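Local coordinates for protein putative esterase (Bacteroides intestinalis DSM 17393, PDB 5VOL) that is a carbohydrate esterase of family 1, a ferulic acid esterase that acts on arabinoxylan together with cognate xylanases, at residues D154-M166 / W257-I271. Residues are numbered along the deposited sequence; the frame is centred on the assembly and turned at random.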
loop_
_atom_site.group_PDB
_atom_site.type_symbol
_atom_site.label_atom_id
_atom_site.label_comp_id
_atom_site.label_asym_id
_atom_site.label_seq_id
_atom_site.Cartn_x
_atom_site.Cartn_y
_atom_site.Cartn_z
ATOM N N ASP C 154 25.633 19.448 8.816
ATOM C CA ASP C 154 26.631 18.691 9.573
ATOM C C ASP C 154 26.007 17.996 10.781
ATOM O O ASP C 154 26.669 17.227 11.476
ATOM C CB ASP C 154 27.802 19.591 10.019
ATOM C CG ASP C 154 27.368 20.733 10.940
ATOM O OD1 ASP C 154 26.206 21.192 10.866
ATOM O OD2 ASP C 154 28.214 21.195 11.739
ATOM N N MET C 155 24.724 18.252 11.028
ATOM C CA MET C 155 24.051 17.648 12.177
ATOM C C MET C 155 23.069 16.532 11.788
ATOM O O MET C 155 22.767 15.675 12.600
ATOM C CB MET C 155 23.309 18.720 12.979
ATOM C CG MET C 155 24.221 19.799 13.616
ATOM S SD MET C 155 25.216 19.121 14.949
ATOM C CE MET C 155 24.015 18.889 16.256
ATOM N N PHE C 156 22.555 16.559 10.562
ATOM C CA PHE C 156 21.502 15.616 10.164
ATOM C C PHE C 156 21.827 14.822 8.903
ATOM O O PHE C 156 22.295 15.383 7.912
ATOM C CB PHE C 156 20.185 16.363 9.950
ATOM C CG PHE C 156 19.754 17.164 11.139
ATOM C CD1 PHE C 156 19.123 16.546 12.210
ATOM C CD2 PHE C 156 19.991 18.530 11.193
ATOM C CE1 PHE C 156 18.729 17.277 13.319
ATOM C CE2 PHE C 156 19.598 19.274 12.306
ATOM C CZ PHE C 156 18.965 18.646 13.367
ATOM N N CYS C 157 21.544 13.521 8.934
ATOM C CA CYS C 157 21.748 12.678 7.755
ATOM C C CYS C 157 20.515 12.639 6.859
ATOM O O CYS C 157 20.619 12.336 5.662
ATOM C CB CYS C 157 22.135 11.246 8.168
ATOM S SG CYS C 157 20.862 10.328 9.062
ATOM N N ALA C 158 19.348 12.951 7.431
ATOM C CA ALA C 158 18.086 12.797 6.712
ATOM C C ALA C 158 16.999 13.760 7.198
ATOM O O ALA C 158 16.885 14.006 8.392
ATOM C CB ALA C 158 17.592 11.356 6.841
ATOM N N VAL C 159 16.190 14.247 6.259
ATOM C CA VAL C 159 15.039 15.103 6.544
ATOM C C VAL C 159 13.774 14.528 5.899
ATOM O O VAL C 159 13.764 14.235 4.708
ATOM C CB VAL C 159 15.251 16.543 6.020
ATOM C CG1 VAL C 159 13.995 17.399 6.257
ATOM C CG2 VAL C 159 16.479 17.189 6.682
ATOM N N TYR C 160 12.710 14.380 6.685
ATOM C CA TYR C 160 11.418 13.960 6.149
ATOM C C TYR C 160 10.410 15.078 6.420
ATOM O O TYR C 160 9.996 15.278 7.549
ATOM C CB TYR C 160 10.943 12.652 6.788
ATOM C CG TYR C 160 9.770 12.009 6.077
ATOM C CD1 TYR C 160 8.483 12.525 6.192
ATOM C CD2 TYR C 160 9.953 10.872 5.293
ATOM C CE1 TYR C 160 7.397 11.928 5.529
ATOM C CE2 TYR C 160 8.885 10.266 4.627
ATOM C CZ TYR C 160 7.615 10.797 4.748
ATOM O OH TYR C 160 6.574 10.186 4.090
ATOM N N ALA C 161 10.015 15.781 5.373
ATOM C CA ALA C 161 9.160 16.959 5.479
ATOM C C ALA C 161 7.703 16.636 5.123
ATOM O O ALA C 161 7.429 16.322 3.969
ATOM C CB ALA C 161 9.692 18.045 4.557
ATOM N N MET C 162 6.780 16.717 6.093
ATOM C CA MET C 162 5.360 16.407 5.849
ATOM C C MET C 162 4.517 17.659 5.705
ATOM O O MET C 162 4.495 18.471 6.629
ATOM C CB MET C 162 4.755 15.589 6.996
ATOM C CG MET C 162 5.576 14.404 7.476
ATOM S SD MET C 162 4.870 13.834 9.030
ATOM C CE MET C 162 6.035 12.541 9.427
ATOM N N SER C 163 3.812 17.792 4.579
ATOM C CA SER C 163 2.903 18.915 4.352
ATOM C C SER C 163 3.567 20.225 4.775
ATOM O O SER C 163 2.967 21.028 5.501
ATOM C CB SER C 163 1.610 18.715 5.133
ATOM O OG SER C 163 1.123 17.385 5.016
ATOM N N ALA C 164 4.815 20.411 4.352
ATOM C CA ALA C 164 5.724 21.339 5.026
ATOM C C ALA C 164 5.438 22.796 4.701
ATOM O O ALA C 164 5.042 23.124 3.593
ATOM C CB ALA C 164 7.168 21.011 4.674
ATOM N N LEU C 165 5.652 23.664 5.683
ATOM C CA LEU C 165 5.602 25.106 5.442
ATOM C C LEU C 165 6.947 25.545 4.866
ATOM O O LEU C 165 7.780 26.102 5.576
ATOM C CB LEU C 165 5.289 25.857 6.730
ATOM C CG LEU C 165 5.101 27.375 6.673
ATOM C CD1 LEU C 165 3.814 27.728 5.916
ATOM C CD2 LEU C 165 5.082 27.955 8.092
ATOM N N MET C 166 7.168 25.240 3.588
ATOM C CA MET C 166 8.446 25.509 2.932
ATOM C C MET C 166 8.637 27.014 2.756
ATOM O O MET C 166 9.754 27.516 2.725
ATOM C CB MET C 166 8.506 24.812 1.575
ATOM C CG MET C 166 8.538 23.280 1.653
ATOM S SD MET C 166 9.849 22.659 2.734
ATOM C CE MET C 166 9.949 20.930 2.179
ATOM N N TRP C 257 -0.570 12.647 8.397
ATOM C CA TRP C 257 0.689 12.734 9.142
ATOM C C TRP C 257 0.942 11.431 9.885
ATOM O O TRP C 257 2.073 10.965 9.952
ATOM C CB TRP C 257 0.662 13.948 10.092
ATOM C CG TRP C 257 0.511 15.213 9.297
ATOM C CD1 TRP C 257 1.082 15.484 8.081
ATOM C CD2 TRP C 257 -0.316 16.348 9.609
ATOM N NE1 TRP C 257 0.667 16.712 7.628
ATOM C CE2 TRP C 257 -0.188 17.264 8.546
ATOM C CE3 TRP C 257 -1.147 16.676 10.680
ATOM C CZ2 TRP C 257 -0.862 18.496 8.526
ATOM C CZ3 TRP C 257 -1.815 17.908 10.663
ATOM C CH2 TRP C 257 -1.664 18.794 9.597
ATOM N N HIS C 258 -0.114 10.804 10.392
ATOM C CA HIS C 258 0.051 9.465 10.961
ATOM C C HIS C 258 0.513 8.437 9.898
ATOM O O HIS C 258 1.452 7.666 10.118
ATOM C CB HIS C 258 -1.256 8.998 11.613
ATOM C CG HIS C 258 -1.344 7.514 11.783
ATOM N ND1 HIS C 258 -2.004 6.693 10.888
ATOM C CD2 HIS C 258 -0.861 6.695 12.746
ATOM C CE1 HIS C 258 -1.903 5.440 11.280
ATOM N NE2 HIS C 258 -1.219 5.413 12.413
ATOM N N SER C 259 -0.147 8.423 8.746
ATOM C CA SER C 259 0.232 7.492 7.693
ATOM C C SER C 259 1.644 7.812 7.167
ATOM O O SER C 259 2.371 6.914 6.751
ATOM C CB SER C 259 -0.804 7.503 6.561
ATOM O OG SER C 259 -0.856 8.763 5.925
ATOM N N ALA C 260 2.048 9.084 7.230
ATOM C CA ALA C 260 3.392 9.477 6.816
ATOM C C ALA C 260 4.472 8.784 7.649
ATOM O O ALA C 260 5.562 8.485 7.153
ATOM C CB ALA C 260 3.556 11.028 6.904
ATOM N N LEU C 261 4.177 8.522 8.916
ATOM C CA LEU C 261 5.127 7.817 9.780
ATOM C C LEU C 261 5.561 6.479 9.227
ATOM O O LEU C 261 6.697 6.063 9.430
ATOM C CB LEU C 261 4.529 7.591 11.166
ATOM C CG LEU C 261 4.595 8.763 12.129
ATOM C CD1 LEU C 261 3.954 8.339 13.439
ATOM C CD2 LEU C 261 6.058 9.170 12.355
ATOM N N TYR C 262 4.642 5.793 8.548
ATOM C CA TYR C 262 4.929 4.480 7.998
ATOM C C TYR C 262 5.919 4.552 6.840
ATOM O O TYR C 262 6.537 3.549 6.482
ATOM C CB TYR C 262 3.622 3.787 7.564
ATOM C CG TYR C 262 2.885 3.147 8.725
ATOM C CD1 TYR C 262 3.189 1.853 9.119
ATOM C CD2 TYR C 262 1.904 3.842 9.442
ATOM C CE1 TYR C 262 2.538 1.251 10.171
ATOM C CE2 TYR C 262 1.241 3.247 10.515
ATOM C CZ TYR C 262 1.570 1.943 10.865
ATOM O OH TYR C 262 0.946 1.309 11.907
ATOM N N GLN C 263 6.095 5.732 6.263
ATOM C CA GLN C 263 7.164 5.929 5.280
ATOM C C GLN C 263 8.405 6.555 5.925
ATOM O O GLN C 263 9.556 6.209 5.589
ATOM C CB GLN C 263 6.665 6.798 4.127
ATOM C CG GLN C 263 5.704 6.040 3.225
ATOM C CD GLN C 263 4.654 6.924 2.572
ATOM O OE1 GLN C 263 3.604 6.428 2.149
ATOM N NE2 GLN C 263 4.929 8.234 2.471
ATOM N N CYS C 264 8.163 7.475 6.854
ATOM C CA CYS C 264 9.241 8.223 7.508
ATOM C C CYS C 264 10.152 7.346 8.353
ATOM O O CYS C 264 11.364 7.430 8.242
ATOM C CB CYS C 264 8.658 9.335 8.384
ATOM S SG CYS C 264 9.897 10.307 9.283
ATOM N N LEU C 265 9.575 6.515 9.209
ATOM C CA LEU C 265 10.397 5.738 10.126
ATOM C C LEU C 265 11.288 4.708 9.410
ATOM O O LEU C 265 12.487 4.593 9.730
ATOM C CB LEU C 265 9.508 5.073 11.173
ATOM C CG LEU C 265 8.825 6.124 12.074
ATOM C CD1 LEU C 265 7.821 5.456 13.003
ATOM C CD2 LEU C 265 9.881 6.927 12.876
ATOM N N PRO C 266 10.740 3.980 8.421
ATOM C CA PRO C 266 11.656 3.108 7.658
ATOM C C PRO C 266 12.694 3.885 6.849
ATOM O O PRO C 266 13.815 3.410 6.675
ATOM C CB PRO C 266 10.711 2.321 6.717
ATOM C CG PRO C 266 9.395 2.277 7.467
ATOM C CD PRO C 266 9.321 3.662 8.170
ATOM N N PHE C 267 12.317 5.062 6.356
ATOM C CA PHE C 267 13.218 5.912 5.585
ATOM C C PHE C 267 14.451 6.326 6.387
ATOM O O PHE C 267 15.573 6.103 5.942
ATOM C CB PHE C 267 12.474 7.153 5.084
ATOM C CG PHE C 267 13.375 8.253 4.579
ATOM C CD1 PHE C 267 14.077 8.115 3.382
ATOM C CD2 PHE C 267 13.483 9.446 5.279
ATOM C CE1 PHE C 267 14.897 9.133 2.909
ATOM C CE2 PHE C 267 14.305 10.482 4.813
ATOM C CZ PHE C 267 15.009 10.322 3.625
ATOM N N VAL C 268 14.266 6.931 7.562
ATOM C CA VAL C 268 15.443 7.346 8.336
ATOM C C VAL C 268 16.242 6.121 8.792
ATOM O O VAL C 268 17.473 6.163 8.878
ATOM C CB VAL C 268 15.067 8.235 9.556
ATOM C CG1 VAL C 268 14.333 9.474 9.078
ATOM C CG2 VAL C 268 14.211 7.481 10.542
ATOM N N THR C 269 15.549 5.017 9.062
ATOM C CA THR C 269 16.238 3.790 9.452
ATOM C C THR C 269 17.210 3.354 8.357
ATOM O O THR C 269 18.335 2.953 8.643
ATOM C CB THR C 269 15.245 2.668 9.759
ATOM O OG1 THR C 269 14.563 2.981 10.974
ATOM C CG2 THR C 269 15.959 1.308 9.925
ATOM N N ARG C 270 16.781 3.460 7.105
ATOM C CA ARG C 270 17.657 3.179 5.973
ATOM C C ARG C 270 18.885 4.085 5.961
ATOM O O ARG C 270 20.008 3.613 5.776
ATOM C CB ARG C 270 16.895 3.325 4.654
ATOM C CG ARG C 270 16.033 2.119 4.328
ATOM C CD ARG C 270 15.507 2.156 2.916
ATOM N NE ARG C 270 14.609 3.273 2.626
ATOM C CZ ARG C 270 13.296 3.242 2.826
ATOM N NH1 ARG C 270 12.720 2.167 3.355
ATOM N NH2 ARG C 270 12.558 4.292 2.510
ATOM N N ILE C 271 18.676 5.388 6.165
ATOM C CA ILE C 271 19.784 6.332 6.091
ATOM C C ILE C 271 20.756 6.188 7.268
ATOM O O ILE C 271 21.958 6.388 7.099
ATOM C CB ILE C 271 19.274 7.797 6.012
ATOM C CG1 ILE C 271 18.202 7.922 4.929
ATOM C CG2 ILE C 271 20.416 8.738 5.682
ATOM C CD1 ILE C 271 18.672 7.442 3.558
#
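C264 covers one face of the Y160 ring, its CB 3.6 Å from the centroid and almost along the ring normal, a CH-pi contact. C264 SG, turned anti to its own N (chi1 178°), lies obliquely to the ring in a sulfur-aromatic contact, 3.6 Å from Y160 CB. At the edge of the same ring, near its plane, sit M162 CG and F267 CD2, while F216 of strand 214-218 stacks on Y160. The W257 indole meets the strand's end by its edge: NE1 donates in the ring plane to S163 OG, 2.7 Å away in a fairly straight bond, and M162 CB approaches CD1 obliquely. Both segments belong to an alpha/beta-hydrolase fold, where strand 158-162 of the central sheet runs nearly antiparallel (168°) to C-terminal helix 254-271, with A158, Y160 and M162 directed at the helix. S163 also touches D223 and H252, probably members, with S139, of the catalytic triad. M162 extends beyond CG to bring SD 3.8 Å from A260 CB. Y160 OH accepts a bent bond (141°) from Q263 NE2, 3.0 Å away and tilted from the amide plane, and is also hydrogen-bonded to D218 OD2. A phenylalanine in place of this tyrosine would probably keep the C264 contact but leave Q263 NE2 and D218 without their shared hydroxyl partner. Toward the helix's C-terminal end, A158 CB rests against both F267 CE2 and I271 CG1, the latter also lying over the rim of one F267 face. I271 CG2 reaches C157 SG at 3.8 Å.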